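Local coordinates for protein genome packaging NTPase B204 (Sulfolobus turreted icosahedral virus 2, PDB 4KFU) that probably hydrolyses ATP to drive packaging of the viral DNA genome into the capsid, as a P-loop ATPase of the FtsK-HerA superfamily, at residues R139-M144 / P162-W167. Numbering follows the deposited sequence.
Sequences RVYDLM and PNELRW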
loop_
_atom_site.group_PDB
_atom_site.type_symbol
_atom_site.label_atom_id
_atom_site.label_comp_id
_atom_site.label_asym_id
_atom_site.label_seq_id
_atom_site.Cartn_x
_atom_site.Cartn_y
_atom_site.Cartn_z
ATOM N N ARG A 139 -9.429 7.825 1.933
ATOM C CA ARG A 139 -9.800 8.908 1.012
ATOM C C ARG A 139 -8.574 9.298 0.193
ATOM O O ARG A 139 -7.454 9.252 0.706
ATOM C CB ARG A 139 -10.321 10.140 1.776
ATOM C CG ARG A 139 -11.451 9.860 2.796
ATOM C CD ARG A 139 -12.840 10.052 2.210
ATOM N NE ARG A 139 -13.901 9.734 3.176
ATOM C CZ ARG A 139 -14.856 10.576 3.577
ATOM N NH1 ARG A 139 -14.910 11.818 3.107
ATOM N NH2 ARG A 139 -15.774 10.169 4.452
ATOM N N VAL A 140 -8.764 9.679 -1.073
ATOM C CA VAL A 140 -7.608 10.011 -1.928
ATOM C C VAL A 140 -6.796 11.149 -1.321
ATOM O O VAL A 140 -5.553 11.136 -1.359
ATOM C CB VAL A 140 -8.045 10.364 -3.388
ATOM C CG1 VAL A 140 -8.972 11.544 -3.389
ATOM C CG2 VAL A 140 -6.850 10.681 -4.259
ATOM N N TYR A 141 -7.491 12.108 -0.715
ATOM C CA TYR A 141 -6.825 13.290 -0.171
ATOM C C TYR A 141 -6.128 13.075 1.189
ATOM O O TYR A 141 -5.574 14.024 1.759
ATOM C CB TYR A 141 -7.797 14.483 -0.134
ATOM C CG TYR A 141 -9.107 14.221 0.596
ATOM C CD1 TYR A 141 -9.129 14.031 1.977
ATOM C CD2 TYR A 141 -10.323 14.203 -0.090
ATOM C CE1 TYR A 141 -10.318 13.805 2.654
ATOM C CE2 TYR A 141 -11.514 13.984 0.578
ATOM C CZ TYR A 141 -11.503 13.787 1.951
ATOM O OH TYR A 141 -12.682 13.570 2.629
ATOM N N ASP A 142 -6.127 11.836 1.687
ATOM C CA ASP A 142 -5.425 11.503 2.930
ATOM C C ASP A 142 -3.919 11.528 2.720
ATOM O O ASP A 142 -3.173 11.720 3.670
ATOM C CB ASP A 142 -5.774 10.090 3.425
ATOM C CG ASP A 142 -7.206 9.957 3.923
ATOM O OD1 ASP A 142 -7.873 10.978 4.183
ATOM O OD2 ASP A 142 -7.647 8.797 4.047
ATOM N N LEU A 143 -3.468 11.312 1.486
ATOM C CA LEU A 143 -2.026 11.151 1.243
ATOM C C LEU A 143 -1.384 12.295 0.460
ATOM O O LEU A 143 -2.067 13.003 -0.282
ATOM C CB LEU A 143 -1.775 9.847 0.479
ATOM C CG LEU A 143 -2.419 8.576 1.029
ATOM C CD1 LEU A 143 -2.076 7.385 0.145
ATOM C CD2 LEU A 143 -1.993 8.327 2.482
ATOM N N MET A 144 -0.063 12.428 0.594
ATOM C CA MET A 144 0.716 13.338 -0.227
ATOM C C MET A 144 0.468 13.065 -1.699
ATOM O O MET A 144 0.557 11.922 -2.134
ATOM C CB MET A 144 2.218 13.129 0.040
ATOM C CG MET A 144 2.727 13.757 1.313
ATOM S SD MET A 144 4.191 12.905 1.966
ATOM C CE MET A 144 4.728 12.020 0.537
ATOM N N PRO A 162 -16.928 15.156 -3.938
ATOM C CA PRO A 162 -16.394 16.175 -4.854
ATOM C C PRO A 162 -14.912 16.484 -4.654
ATOM O O PRO A 162 -14.203 16.613 -5.649
ATOM C CB PRO A 162 -17.248 17.414 -4.541
ATOM C CG PRO A 162 -18.522 16.862 -4.027
ATOM C CD PRO A 162 -18.147 15.623 -3.249
ATOM N N ASN A 163 -14.439 16.588 -3.416
ATOM C CA ASN A 163 -13.007 16.823 -3.207
ATOM C C ASN A 163 -12.159 15.639 -3.669
ATOM O O ASN A 163 -11.066 15.813 -4.220
ATOM C CB ASN A 163 -12.677 17.186 -1.752
ATOM C CG ASN A 163 -11.322 17.896 -1.625
ATOM O OD1 ASN A 163 -10.904 18.630 -2.536
ATOM N ND2 ASN A 163 -10.630 17.680 -0.505
ATOM N N GLU A 164 -12.663 14.430 -3.450
ATOM C CA GLU A 164 -11.973 13.250 -3.944
ATOM C C GLU A 164 -11.906 13.240 -5.459
ATOM O O GLU A 164 -10.873 12.923 -6.021
ATOM C CB GLU A 164 -12.664 11.970 -3.469
ATOM C CG GLU A 164 -12.393 11.615 -2.027
ATOM C CD GLU A 164 -12.641 10.126 -1.733
ATOM O OE1 GLU A 164 -13.787 9.785 -1.385
ATOM O OE2 GLU A 164 -11.695 9.299 -1.848
ATOM N N LEU A 165 -13.023 13.542 -6.121
ATOM C CA LEU A 165 -13.063 13.551 -7.582
ATOM C C LEU A 165 -12.090 14.588 -8.155
ATOM O O LEU A 165 -11.454 14.360 -9.183
ATOM C CB LEU A 165 -14.497 13.823 -8.070
ATOM C CG LEU A 165 -15.524 12.759 -7.678
ATOM C CD1 LEU A 165 -16.936 13.112 -8.171
ATOM C CD2 LEU A 165 -15.069 11.401 -8.216
ATOM N N ARG A 166 -11.974 15.722 -7.479
ATOM C CA ARG A 166 -11.064 16.787 -7.913
ATOM C C ARG A 166 -9.605 16.361 -7.779
ATOM O O ARG A 166 -8.769 16.687 -8.629
ATOM C CB ARG A 166 -11.308 18.059 -7.096
ATOM C CG ARG A 166 -10.441 19.230 -7.515
ATOM C CD ARG A 166 -10.662 20.465 -6.630
ATOM N NE ARG A 166 -10.418 20.194 -5.212
ATOM C CZ ARG A 166 -9.211 20.167 -4.650
ATOM N NH1 ARG A 166 -8.125 20.383 -5.387
ATOM N NH2 ARG A 166 -9.085 19.920 -3.353
ATOM N N TRP A 167 -9.292 15.656 -6.694
ATOM C CA TRP A 167 -7.939 15.147 -6.476
ATOM C C TRP A 167 -7.605 14.104 -7.523
ATOM O O TRP A 167 -6.501 14.079 -8.074
ATOM C CB TRP A 167 -7.846 14.492 -5.093
ATOM C CG TRP A 167 -7.367 15.385 -4.035
ATOM C CD1 TRP A 167 -7.973 16.517 -3.574
ATOM C CD2 TRP A 167 -6.163 15.234 -3.273
ATOM N NE1 TRP A 167 -7.221 17.075 -2.568
ATOM C CE2 TRP A 167 -6.103 16.302 -2.366
ATOM C CE3 TRP A 167 -5.139 14.278 -3.265
ATOM C CZ2 TRP A 167 -5.053 16.460 -1.456
ATOM C CZ3 TRP A 167 -4.098 14.434 -2.372
ATOM C CH2 TRP A 167 -4.063 15.517 -1.478
#
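The indole of W167 receives the 3-10 turn 140-142 on one face: Y141 CA stands almost straight above the six-membered ring, 3.5 Å from its centroid, in a CH-pi contact. Beside it Y141 CB presses on W167 CE2 at 3.3 Å. At the indole edge, near its plane, L143 O approaches W167 CZ3 to 3.2 Å. The phenol of Y141 stands edge-to-face over the five-membered ring, the planes 67° apart. With CG held between the backbone N and the carbonyl carbon (chi1 54°), the phenol rises from the indole toward helix 162-171, where E164 CG and N163 ND2 reach it obliquely. R139 CB lies over one phenol face toward its rim, and R139 NH1 makes a bent hydrogen bond to Y141 OH, which is tilted from the guanidinium plane.

E164 supplies the hydrogen bond across the contact: OE2 accepts it from V140 N (3.1 Å, 161°) on its anti side, out of the carboxylate plane, while OE1 bonds T159 OG1. This buried carboxylate is thus gripped at both oxygens. V140 CG1 lies between the E164 chain and W167 CB, 3.6 Å from the latter.

A later helix thus clasps the turn after strand 131-137, which runs between 98-102 and 6-10 in the P-loop ATPase sheet; R139 is about 10 Å from bound ACP. Y148 of helix 145-150 bonds V140 O, and Y171 of helix 162-171 and Y111, between strand 98-102 and helix 117-124, meet the indole edge-to-face.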